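Local coordinates for iron transport multicopper oxidase FET3 (Saccharomyces cerevisiae, PDB 1ZPU), which oxidises ferrous iron to ferric iron at the expense of dioxygen, using four copper ions, and so feeds high-affinity iron uptake, at residues E1-N6 and I36-G41; S71-P76 and G457-H462; F127-D132 and T211-D216; L119-D124 and L189-N194. All coordinates share one frame; numbering follows the deposited sequence.

Contact 1: residues E1-N6 and I36-G41; sequences ETHTFN and ITVNKG. With NAG (2-acetamido-2-deoxy-beta-D-glucopyranose), chain B.
His3 and Phe5 of strand 2-6 reach across the beta-sandwich of the first plastocyanin-like (cupredoxin) domain to Val38 and Ile36 of strand 36-39. The two strands belong to different sheets and run close to antiparallel, 161° between their directions, with axes 8.9 Å apart; no hydrogen bond spans them, so side chains make the join. One contact is CH-pi in kind: methyl CG1 of Val38 sits over a face of the His3 imidazole, 3.8 Å from the ring centroid. It is displaced toward the rim, where Val38 CG1 is 3.4 Å from His3 CD2. With CG1 anti to its carbonyl carbon (chi1 -55°), Val38 presents this methyl to the ring. The other contact is purely apolar: Phe5 CZ meets Ile36 CG1 at 3.9 Å, the two side chains lying aslant to one another. The polar link is indirect, since His3 NE2 is hydrogen-bonded to Asp42 OD2, an oxygen that also pairs with the backbone N of Asn39; this ties the imidazole to the end of the partner strand. Replacing His3 with an alanine would probably leave the Val38 methyl without its aromatic cover and Asp42 OD2 short of one partner. Backbone hydrogen bonds from His3 and Phe5 go instead to strand 43-49, within their own sheet. Beyond Phe5 the chain carries a sugar: Asn6 takes no part in the contact with strand 36-39, and Asn6 ND2 is bonded covalently to NAG C1 at 1.4 Å.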
# COMPACT_ATOMS: atom_id res chain seq x y z
N GLU A 1 24.43 11.39 -2.44
CA GLU A 1 24.66 10.72 -3.75
C GLU A 1 23.37 10.71 -4.56
O GLU A 1 22.29 10.46 -4.02
CB GLU A 1 25.15 9.29 -3.55
CG GLU A 1 25.67 8.60 -4.83
CD GLU A 1 25.89 7.09 -4.67
OE1 GLU A 1 25.15 6.43 -3.90
OE2 GLU A 1 26.81 6.55 -5.33
N THR A 2 23.49 10.95 -5.86
CA THR A 2 22.33 10.96 -6.73
C THR A 2 22.28 9.73 -7.62
O THR A 2 23.23 9.42 -8.35
CB THR A 2 22.30 12.22 -7.60
OG1 THR A 2 22.40 13.37 -6.76
CG2 THR A 2 21.02 12.29 -8.40
N HIS A 3 21.15 9.02 -7.55
CA HIS A 3 20.88 7.88 -8.40
C HIS A 3 19.85 8.27 -9.44
O HIS A 3 18.72 8.62 -9.10
CB HIS A 3 20.34 6.70 -7.60
CG HIS A 3 21.15 6.36 -6.39
ND1 HIS A 3 22.10 5.36 -6.40
CD2 HIS A 3 21.15 6.87 -5.14
CE1 HIS A 3 22.65 5.27 -5.20
NE2 HIS A 3 22.09 6.18 -4.42
N THR A 4 20.25 8.21 -10.71
CA THR A 4 19.36 8.57 -11.80
C THR A 4 18.99 7.33 -12.61
O THR A 4 19.86 6.57 -13.02
CB THR A 4 20.01 9.62 -12.69
OG1 THR A 4 20.27 10.77 -11.89
CG2 THR A 4 19.09 10.01 -13.85
N PHE A 5 17.69 7.14 -12.81
CA PHE A 5 17.17 6.02 -13.58
C PHE A 5 16.39 6.50 -14.79
O PHE A 5 15.67 7.50 -14.72
CB PHE A 5 16.23 5.17 -12.72
CG PHE A 5 16.90 4.52 -11.56
CD1 PHE A 5 16.96 5.16 -10.32
CD2 PHE A 5 17.47 3.26 -11.69
CE1 PHE A 5 17.61 4.54 -9.23
CE2 PHE A 5 18.10 2.64 -10.61
CZ PHE A 5 18.17 3.29 -9.38
N ASN A 6 16.53 5.79 -15.90
CA ASN A 6 15.66 6.03 -17.02
C ASN A 6 14.83 4.79 -17.35
O ASN A 6 15.32 3.83 -17.93
CB ASN A 6 16.43 6.51 -18.24
CG ASN A 6 15.53 6.65 -19.45
OD1 ASN A 6 14.35 7.01 -19.32
ND2 ASN A 6 16.05 6.30 -20.61
N ILE A 36 15.54 -0.69 -6.08
CA ILE A 36 16.42 0.44 -5.74
C ILE A 36 16.98 0.27 -4.33
O ILE A 36 16.25 -0.05 -3.40
CB ILE A 36 15.67 1.78 -5.81
CG1 ILE A 36 15.12 2.02 -7.22
CG2 ILE A 36 16.61 2.92 -5.46
CD1 ILE A 36 14.02 3.07 -7.27
N THR A 37 18.28 0.49 -4.19
CA THR A 37 18.91 0.52 -2.88
C THR A 37 19.72 1.81 -2.75
O THR A 37 20.63 2.06 -3.54
CB THR A 37 19.77 -0.74 -2.64
OG1 THR A 37 18.97 -1.91 -2.84
CG2 THR A 37 20.32 -0.78 -1.23
N VAL A 38 19.35 2.63 -1.77
CA VAL A 38 20.06 3.90 -1.54
C VAL A 38 20.45 4.05 -0.07
O VAL A 38 20.04 3.24 0.78
CB VAL A 38 19.23 5.13 -2.01
CG1 VAL A 38 18.85 4.98 -3.47
CG2 VAL A 38 17.99 5.31 -1.15
N ASN A 39 21.26 5.07 0.23
CA ASN A 39 21.62 5.41 1.59
C ASN A 39 20.79 6.57 2.12
O ASN A 39 20.33 7.42 1.36
CB ASN A 39 23.10 5.79 1.65
CG ASN A 39 24.00 4.58 1.82
OD1 ASN A 39 24.03 3.96 2.88
ND2 ASN A 39 24.75 4.26 0.77
N LYS A 40 20.62 6.61 3.44
CA LYS A 40 19.94 7.71 4.11
C LYS A 40 20.42 9.04 3.52
O LYS A 40 21.62 9.30 3.41
CB LYS A 40 20.22 7.66 5.61
CG LYS A 40 19.47 8.69 6.47
CD LYS A 40 17.98 8.34 6.59
CE LYS A 40 17.28 9.09 7.74
NZ LYS A 40 17.99 9.01 9.07
N GLY A 41 19.46 9.87 3.11
CA GLY A 41 19.77 11.20 2.60
C GLY A 41 20.23 11.28 1.16
O GLY A 41 20.62 12.35 0.70
C1 NAG B . 16.33 7.40 -21.48
C2 NAG B . 16.34 8.92 -21.71
C3 NAG B . 15.97 9.39 -23.15
C4 NAG B . 16.28 8.37 -24.25
C5 NAG B . 15.97 6.97 -23.72
C6 NAG B . 16.15 5.85 -24.74
C7 NAG B . 15.62 10.84 -20.34
C8 NAG B . 14.37 11.67 -20.25
N2 NAG B . 15.47 9.57 -20.74
O3 NAG B . 16.61 10.62 -23.44
O4 NAG B . 15.52 8.62 -25.40
O5 NAG B . 16.84 6.79 -22.63
O6 NAG B . 15.19 4.85 -24.48
O7 NAG B . 16.72 11.32 -20.04

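Contact 2: residues S71-P76 and G457-H462; sequences SMDGVP and GVWFFH. With CU1 (copper (I) ion), chain C.
Asp73 and Val75 of a loop in the first cupredoxin domain lie against Trp459 and Phe460 of strand 457-462 in the third, beside the trinuclear copper cluster that multicopper oxidases build between these two domains. Asp73 comes first along the loop. Its carboxylate meets the six-membered end of the Trp459 indole at the ring edge, with 4.0 Å between Asp73 CG and Trp459 CZ3, and the two planes stand almost perpendicular, 87° apart. Having CG anti to the backbone N (chi1 -162°), the side chain reaches toward the strand, and its OD2 is hydrogen-bonded to ND1 of His397, a type 3 copper ligand outside both segments. The backbone O of Asp73 pairs with ND1 of His60, a type 2 copper ligand, so one second-shell residue orients imidazoles at two copper sites. Gly74, with positive phi, then turns the chain to bring up Val75. Methyl CG1 of Val75 approaches Phe460 CD2 to 3.7 Å, the two side chains crossing at about a right angle, and Val75 also touches His397. Both aromatic residues have further support: Trp459 holds the carbonyl O of Asn455 through NE1 and takes Gly457 CA over one face, 3.5 Å above the plane, while Phe460 packs edge-to-face with Tyr341. Two residues farther along the strand, His462 turns its imidazole to a type 3 copper ion that His107 and His397 also bind. Phe460 CD2 lies 4.2 Å from this copper, and His462 NE2 coordinates it at 2.2 Å.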
# COMPACT_ATOMS: atom_id res chain seq x y z
N SER A 71 4.65 16.92 -4.41
CA SER A 71 4.56 16.74 -5.86
C SER A 71 5.10 15.38 -6.33
O SER A 71 4.79 14.92 -7.43
CB SER A 71 5.34 17.88 -6.52
OG SER A 71 5.81 17.51 -7.79
N MET A 72 5.92 14.74 -5.51
CA MET A 72 6.64 13.54 -5.94
C MET A 72 6.02 12.25 -5.43
O MET A 72 6.56 11.16 -5.66
CB MET A 72 8.12 13.59 -5.53
CG MET A 72 8.90 14.81 -6.02
SD MET A 72 9.00 14.89 -7.81
CE MET A 72 9.69 16.54 -8.04
N ASP A 73 4.88 12.35 -4.74
CA ASP A 73 4.24 11.20 -4.12
C ASP A 73 3.65 10.22 -5.12
O ASP A 73 3.49 9.03 -4.82
CB ASP A 73 3.14 11.64 -3.15
CG ASP A 73 2.76 10.54 -2.18
OD1 ASP A 73 3.67 9.85 -1.68
OD2 ASP A 73 1.55 10.38 -1.92
N GLY A 74 3.32 10.71 -6.31
CA GLY A 74 2.90 9.86 -7.42
C GLY A 74 1.47 9.36 -7.41
O GLY A 74 1.19 8.28 -7.89
N VAL A 75 0.55 10.15 -6.86
CA VAL A 75 -0.86 9.80 -6.89
C VAL A 75 -1.58 10.77 -7.81
O VAL A 75 -1.70 11.95 -7.49
CB VAL A 75 -1.50 9.82 -5.48
CG1 VAL A 75 -2.95 9.40 -5.58
CG2 VAL A 75 -0.76 8.90 -4.54
N PRO A 76 -2.02 10.27 -8.99
CA PRO A 76 -2.79 11.10 -9.91
C PRO A 76 -4.04 11.71 -9.26
O PRO A 76 -4.71 11.06 -8.45
CB PRO A 76 -3.13 10.14 -11.06
CG PRO A 76 -2.78 8.77 -10.57
CD PRO A 76 -1.75 8.93 -9.52
N GLY A 457 1.44 18.54 3.11
CA GLY A 457 1.28 17.78 1.88
C GLY A 457 -0.16 17.37 1.61
O GLY A 457 -1.07 17.75 2.34
N VAL A 458 -0.35 16.59 0.55
CA VAL A 458 -1.66 16.10 0.18
C VAL A 458 -1.53 14.60 0.23
O VAL A 458 -0.76 14.03 -0.54
CB VAL A 458 -2.08 16.57 -1.23
CG1 VAL A 458 -3.39 15.97 -1.63
CG2 VAL A 458 -2.17 18.08 -1.29
N TRP A 459 -2.25 13.96 1.15
CA TRP A 459 -2.04 12.55 1.45
C TRP A 459 -3.28 11.67 1.30
O TRP A 459 -4.32 11.96 1.88
CB TRP A 459 -1.47 12.38 2.86
CG TRP A 459 -0.29 13.25 3.20
CD1 TRP A 459 -0.23 14.17 4.20
CD2 TRP A 459 0.99 13.28 2.55
NE1 TRP A 459 1.00 14.77 4.22
CE2 TRP A 459 1.77 14.24 3.22
CE3 TRP A 459 1.55 12.60 1.47
CZ2 TRP A 459 3.08 14.54 2.85
CZ3 TRP A 459 2.86 12.89 1.11
CH2 TRP A 459 3.61 13.85 1.79
N PHE A 460 -3.14 10.58 0.54
CA PHE A 460 -4.22 9.64 0.28
C PHE A 460 -4.36 8.69 1.45
O PHE A 460 -3.37 8.13 1.94
CB PHE A 460 -3.94 8.87 -1.02
CG PHE A 460 -5.16 8.51 -1.83
CD1 PHE A 460 -6.43 8.94 -1.46
CD2 PHE A 460 -5.03 7.77 -3.00
CE1 PHE A 460 -7.56 8.60 -2.24
CE2 PHE A 460 -6.15 7.43 -3.80
CZ PHE A 460 -7.41 7.84 -3.41
N PHE A 461 -5.59 8.52 1.94
CA PHE A 461 -5.88 7.47 2.91
C PHE A 461 -6.89 6.49 2.32
O PHE A 461 -8.04 6.86 2.10
CB PHE A 461 -6.40 8.04 4.23
CG PHE A 461 -6.73 6.99 5.24
CD1 PHE A 461 -5.72 6.36 5.95
CD2 PHE A 461 -8.05 6.61 5.45
CE1 PHE A 461 -6.03 5.38 6.88
CE2 PHE A 461 -8.37 5.62 6.38
CZ PHE A 461 -7.35 5.01 7.10
N HIS A 462 -6.46 5.26 2.07
CA HIS A 462 -7.28 4.31 1.34
C HIS A 462 -6.97 2.87 1.67
O HIS A 462 -5.92 2.56 2.25
CB HIS A 462 -7.10 4.49 -0.16
CG HIS A 462 -5.72 4.16 -0.63
ND1 HIS A 462 -5.37 2.90 -1.06
CD2 HIS A 462 -4.60 4.92 -0.73
CE1 HIS A 462 -4.09 2.89 -1.40
NE2 HIS A 462 -3.60 4.11 -1.20
CU CU1 C . -1.92 5.09 -2.24

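Contact 3: residues F127-D132 and T211-D216; sequences FPYDYD and TVVEID
A classic beta bulge in the second cupredoxin domain, where Val213 and Glu214 both face Thr237 of the adjacent strand, offers Val213 to two aromatic rings of loop 127-132, which leads from the first domain into the second. Phe127 brings its far end: Val213 CG2 lies in the plane of the ring at its edge, 3.7 Å from Phe127 CZ. Tyr129 runs alongside the valine in the opposite sense, with its CE1 3.6 Å from Val213 CB and its CD1 equally close to Val213 CG1. With chi1 at -61°, CG1 of Val213 lies anti to the carbonyl carbon and faces the tyrosine, while CG2, between the backbone N and the carbonyl carbon, faces the phenylalanine. Pro128, between the two aromatics in sequence, packs against both rings: Pro128 CB stands 4.0 Å above the centre of Tyr129, and Pro128 CD is over the rim of Phe127. The tyrosine is anchored at its far end too, OH being hydrogen-bonded to the carbonyl O of Thr220 on strand 218-225. Leu189 of strand 187-194 touches Phe127 and Val213 as well. The result is apolar packing of an interdomain linker on the bulged strand of a cupredoxin beta-sandwich.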
# COMPACT_ATOMS: atom_id res chain seq x y z
N PHE A 127 21.45 0.66 12.36
CA PHE A 127 20.53 -0.46 12.56
C PHE A 127 21.05 -1.29 13.73
O PHE A 127 22.20 -1.70 13.71
CB PHE A 127 20.42 -1.33 11.30
CG PHE A 127 19.43 -2.46 11.44
CD1 PHE A 127 18.06 -2.22 11.37
CD2 PHE A 127 19.88 -3.77 11.63
CE1 PHE A 127 17.15 -3.26 11.52
CE2 PHE A 127 18.99 -4.82 11.77
CZ PHE A 127 17.62 -4.57 11.71
N PRO A 128 20.19 -1.53 14.74
CA PRO A 128 20.64 -2.08 16.03
C PRO A 128 21.12 -3.53 16.02
O PRO A 128 21.88 -3.90 16.90
CB PRO A 128 19.38 -1.96 16.91
CG PRO A 128 18.47 -1.03 16.19
CD PRO A 128 18.74 -1.29 14.75
N TYR A 129 20.70 -4.33 15.05
CA TYR A 129 20.98 -5.77 15.08
C TYR A 129 22.02 -6.23 14.07
O TYR A 129 22.18 -5.64 13.00
CB TYR A 129 19.69 -6.58 14.94
CG TYR A 129 18.54 -6.04 15.76
CD1 TYR A 129 17.45 -5.44 15.13
CD2 TYR A 129 18.56 -6.09 17.15
CE1 TYR A 129 16.39 -4.93 15.87
CE2 TYR A 129 17.51 -5.58 17.90
CZ TYR A 129 16.43 -5.00 17.25
OH TYR A 129 15.37 -4.49 17.96
N ASP A 130 22.72 -7.30 14.43
CA ASP A 130 23.75 -7.91 13.59
C ASP A 130 23.17 -8.98 12.70
O ASP A 130 22.27 -9.71 13.10
CB ASP A 130 24.82 -8.56 14.46
CG ASP A 130 25.79 -7.56 15.05
OD1 ASP A 130 25.62 -6.34 14.81
OD2 ASP A 130 26.73 -8.00 15.76
N TYR A 131 23.72 -9.07 11.49
CA TYR A 131 23.39 -10.14 10.56
C TYR A 131 24.54 -10.34 9.57
O TYR A 131 25.33 -9.42 9.33
CB TYR A 131 22.09 -9.84 9.82
CG TYR A 131 22.11 -8.52 9.10
CD1 TYR A 131 22.65 -8.41 7.81
CD2 TYR A 131 21.59 -7.37 9.70
CE1 TYR A 131 22.68 -7.18 7.15
CE2 TYR A 131 21.61 -6.15 9.04
CZ TYR A 131 22.16 -6.06 7.77
OH TYR A 131 22.18 -4.85 7.13
N ASP A 132 24.62 -11.54 9.01
CA ASP A 132 25.72 -11.92 8.14
C ASP A 132 25.42 -11.66 6.68
O ASP A 132 26.29 -11.23 5.93
CB ASP A 132 26.02 -13.40 8.33
CG ASP A 132 26.34 -13.74 9.77
OD1 ASP A 132 27.31 -13.17 10.33
OD2 ASP A 132 25.62 -14.59 10.34
N THR A 211 12.60 -13.76 13.77
CA THR A 211 12.71 -12.66 14.73
C THR A 211 12.40 -11.35 14.04
O THR A 211 13.19 -10.85 13.25
CB THR A 211 14.09 -12.58 15.36
OG1 THR A 211 14.49 -13.89 15.78
CG2 THR A 211 14.05 -11.64 16.56
N VAL A 212 11.23 -10.80 14.34
CA VAL A 212 10.78 -9.58 13.67
C VAL A 212 11.59 -8.41 14.20
O VAL A 212 11.66 -8.20 15.41
CB VAL A 212 9.24 -9.37 13.78
CG1 VAL A 212 8.82 -8.07 13.18
CG2 VAL A 212 8.53 -10.49 13.07
N VAL A 213 12.24 -7.68 13.29
CA VAL A 213 13.08 -6.54 13.66
C VAL A 213 12.67 -5.22 13.01
O VAL A 213 13.22 -4.18 13.35
CB VAL A 213 14.58 -6.79 13.43
CG1 VAL A 213 15.05 -7.94 14.26
CG2 VAL A 213 14.88 -7.01 11.96
N GLU A 214 11.71 -5.26 12.09
CA GLU A 214 11.21 -4.05 11.46
C GLU A 214 9.84 -4.31 10.84
O GLU A 214 9.60 -5.37 10.24
CB GLU A 214 12.20 -3.57 10.39
CG GLU A 214 11.84 -2.22 9.75
CD GLU A 214 12.04 -2.20 8.22
OE1 GLU A 214 13.22 -2.14 7.79
OE2 GLU A 214 11.03 -2.22 7.46
N ILE A 215 8.93 -3.35 10.98
CA ILE A 215 7.72 -3.32 10.16
C ILE A 215 7.57 -1.96 9.48
O ILE A 215 7.79 -0.92 10.11
CB ILE A 215 6.44 -3.68 10.95
CG1 ILE A 215 6.24 -2.75 12.15
CG2 ILE A 215 6.45 -5.15 11.37
CD1 ILE A 215 4.86 -2.80 12.73
N ASP A 216 7.21 -1.97 8.20
CA ASP A 216 6.96 -0.74 7.42
C ASP A 216 7.99 0.36 7.67
O ASP A 216 7.61 1.51 7.94
CB ASP A 216 5.54 -0.19 7.68
CG ASP A 216 4.42 -1.19 7.31
OD1 ASP A 216 3.23 -0.80 7.40
OD2 ASP A 216 4.72 -2.34 6.93

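Contact 4: residues L119-D124 and L189-N194; sequences LFIIKD and LLRIVN
Ile121 and Leu119, on strand 119-123 of the first cupredoxin domain, face Arg191 and Val193 on strand 189-194 of the second, so that the two beta-sandwiches meet through side chains with no hydrogen bond between the strands. Ile121 lies over the flat guanidinium of Arg191: its CG1 is 3.3 Å above the plane, toward the rim, and 3.5 Å from Arg191 NH1. The CG2 methyl follows at 3.8 Å from that same Arg191 NH1, while Ile121 CD1 rests on the aliphatic part, 3.9 Å from Arg191 CD. Leu119 and Val193 meet tip to tip, Leu119 CD2 lying 3.7 Å from Val193 CG2. The next shell fixes the arginine. Leu189 CD2 approaches the opposite face of the guanidinium, 4.0 Å above the plane, so the group is held flat between two aliphatic side chains. Its charge is met at the periphery: NH2 forms a salt bridge with Glu134 OE1, and NH1 makes a weak hydrogen bond to Thr101 OG1. The side chain gets there by running extended from CG to NE, after a chi1 of -53° that sets CG anti to the carbonyl carbon. A methionine in place of Arg191 would probably leave the Glu134 carboxylate without its cation and Ile121 and Leu189 without the flat group that separates them. Farther out, an N-acetylglucosamine of a glycan attached to the protein touches both Ile121 and Arg191. Strand 119-123 is itself positioned by strand 36-39 and by a hydrogen bond from Leu119 N to Asp35 OD1.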
# COMPACT_ATOMS: atom_id res chain seq x y z
N LEU A 119 11.09 -3.23 -5.22
CA LEU A 119 11.50 -2.88 -3.88
C LEU A 119 12.36 -1.62 -3.82
O LEU A 119 13.11 -1.31 -4.73
CB LEU A 119 12.24 -4.04 -3.23
CG LEU A 119 11.50 -5.37 -3.05
CD1 LEU A 119 12.31 -6.29 -2.19
CD2 LEU A 119 10.14 -5.19 -2.42
N PHE A 120 12.24 -0.90 -2.71
CA PHE A 120 13.00 0.32 -2.47
C PHE A 120 13.60 0.20 -1.07
O PHE A 120 12.88 0.33 -0.08
CB PHE A 120 12.06 1.52 -2.55
CG PHE A 120 12.77 2.84 -2.66
CD1 PHE A 120 13.51 3.35 -1.60
CD2 PHE A 120 12.67 3.59 -3.84
CE1 PHE A 120 14.16 4.58 -1.71
CE2 PHE A 120 13.32 4.82 -3.97
CZ PHE A 120 14.06 5.32 -2.91
N ILE A 121 14.90 -0.04 -1.01
CA ILE A 121 15.58 -0.24 0.27
C ILE A 121 16.46 0.93 0.62
O ILE A 121 17.30 1.36 -0.20
CB ILE A 121 16.42 -1.56 0.29
CG1 ILE A 121 15.56 -2.71 0.76
CG2 ILE A 121 17.58 -1.46 1.24
CD1 ILE A 121 14.79 -3.35 -0.34
N ILE A 122 16.28 1.45 1.83
CA ILE A 122 17.16 2.49 2.36
C ILE A 122 17.95 1.95 3.54
O ILE A 122 17.36 1.51 4.53
CB ILE A 122 16.37 3.75 2.78
CG1 ILE A 122 15.47 4.23 1.65
CG2 ILE A 122 17.33 4.86 3.21
CD1 ILE A 122 14.37 5.14 2.10
N LYS A 123 19.28 1.96 3.44
CA LYS A 123 20.11 1.49 4.55
C LYS A 123 20.44 2.61 5.53
O LYS A 123 20.56 3.78 5.13
CB LYS A 123 21.43 0.88 4.08
CG LYS A 123 21.31 -0.21 3.04
CD LYS A 123 21.64 0.34 1.65
CE LYS A 123 23.12 0.71 1.51
NZ LYS A 123 23.34 1.62 0.34
N ASP A 124 20.61 2.24 6.80
CA ASP A 124 21.20 3.17 7.77
C ASP A 124 22.30 2.52 8.60
O ASP A 124 22.24 1.33 8.94
CB ASP A 124 20.16 3.84 8.69
CG ASP A 124 19.76 2.98 9.90
OD1 ASP A 124 19.31 1.81 9.72
OD2 ASP A 124 19.89 3.50 11.04
N LEU A 189 19.27 -11.46 7.26
CA LEU A 189 18.22 -10.44 7.32
C LEU A 189 17.28 -10.66 6.12
O LEU A 189 17.66 -10.50 4.96
CB LEU A 189 18.80 -9.03 7.34
CG LEU A 189 17.83 -7.89 7.64
CD1 LEU A 189 17.53 -7.79 9.11
CD2 LEU A 189 18.35 -6.56 7.13
N LEU A 190 16.05 -11.05 6.43
CA LEU A 190 15.09 -11.41 5.42
C LEU A 190 13.99 -10.35 5.39
O LEU A 190 13.23 -10.21 6.35
CB LEU A 190 14.54 -12.80 5.75
CG LEU A 190 13.87 -13.66 4.68
CD1 LEU A 190 13.50 -15.00 5.27
CD2 LEU A 190 12.64 -12.99 4.16
N ARG A 191 13.92 -9.61 4.29
CA ARG A 191 12.86 -8.61 4.09
C ARG A 191 11.67 -9.24 3.39
O ARG A 191 11.74 -9.54 2.20
CB ARG A 191 13.35 -7.44 3.25
CG ARG A 191 14.61 -6.77 3.72
CD ARG A 191 15.19 -5.95 2.59
NE ARG A 191 16.62 -5.79 2.73
CZ ARG A 191 17.18 -4.79 3.42
NH1 ARG A 191 16.40 -3.87 4.00
NH2 ARG A 191 18.50 -4.71 3.52
N ILE A 192 10.59 -9.43 4.12
CA ILE A 192 9.40 -10.04 3.53
C ILE A 192 8.42 -8.93 3.18
O ILE A 192 7.96 -8.23 4.07
CB ILE A 192 8.74 -11.09 4.46
CG1 ILE A 192 9.80 -12.02 5.02
CG2 ILE A 192 7.77 -11.95 3.71
CD1 ILE A 192 9.44 -12.61 6.37
N VAL A 193 8.13 -8.78 1.89
CA VAL A 193 7.24 -7.72 1.42
C VAL A 193 6.06 -8.31 0.69
O VAL A 193 6.24 -9.11 -0.24
CB VAL A 193 7.95 -6.75 0.44
CG1 VAL A 193 7.04 -5.60 0.08
CG2 VAL A 193 9.27 -6.22 1.03
N ASN A 194 4.84 -7.94 1.09
CA ASN A 194 3.70 -8.32 0.28
C ASN A 194 3.35 -7.26 -0.80
O ASN A 194 2.68 -6.27 -0.51
CB ASN A 194 2.49 -8.68 1.13
CG ASN A 194 1.37 -9.22 0.29
OD1 ASN A 194 1.39 -9.06 -0.94
ND2 ASN A 194 0.40 -9.85 0.93

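Overall arrangement
Contacts 2 and 4 are buried and join domains, first to third and first to second; contacts 1 and 3 are only partly buried and lie farther from the centre of the chain. None has a hydrogen bond directly between its segments. Contact 1, inside one sandwich, pairs aliphatic side chains with a phenylalanine and a hydrogen-bonded histidine, contact 3 packs aromatic rings of a linker on a valine, contact 4 buries a charged guanidinium, and contact 2 adjoins copper. Strands 36-39 and 117-123 are neighbours in one sheet, so contacts 1 and 4 share it, Ile36 O pairing with Ile121 N. Contacts 3 and 4 share the second domain's six-stranded sheet and touch through Leu189. Contact 2 touches none of the others.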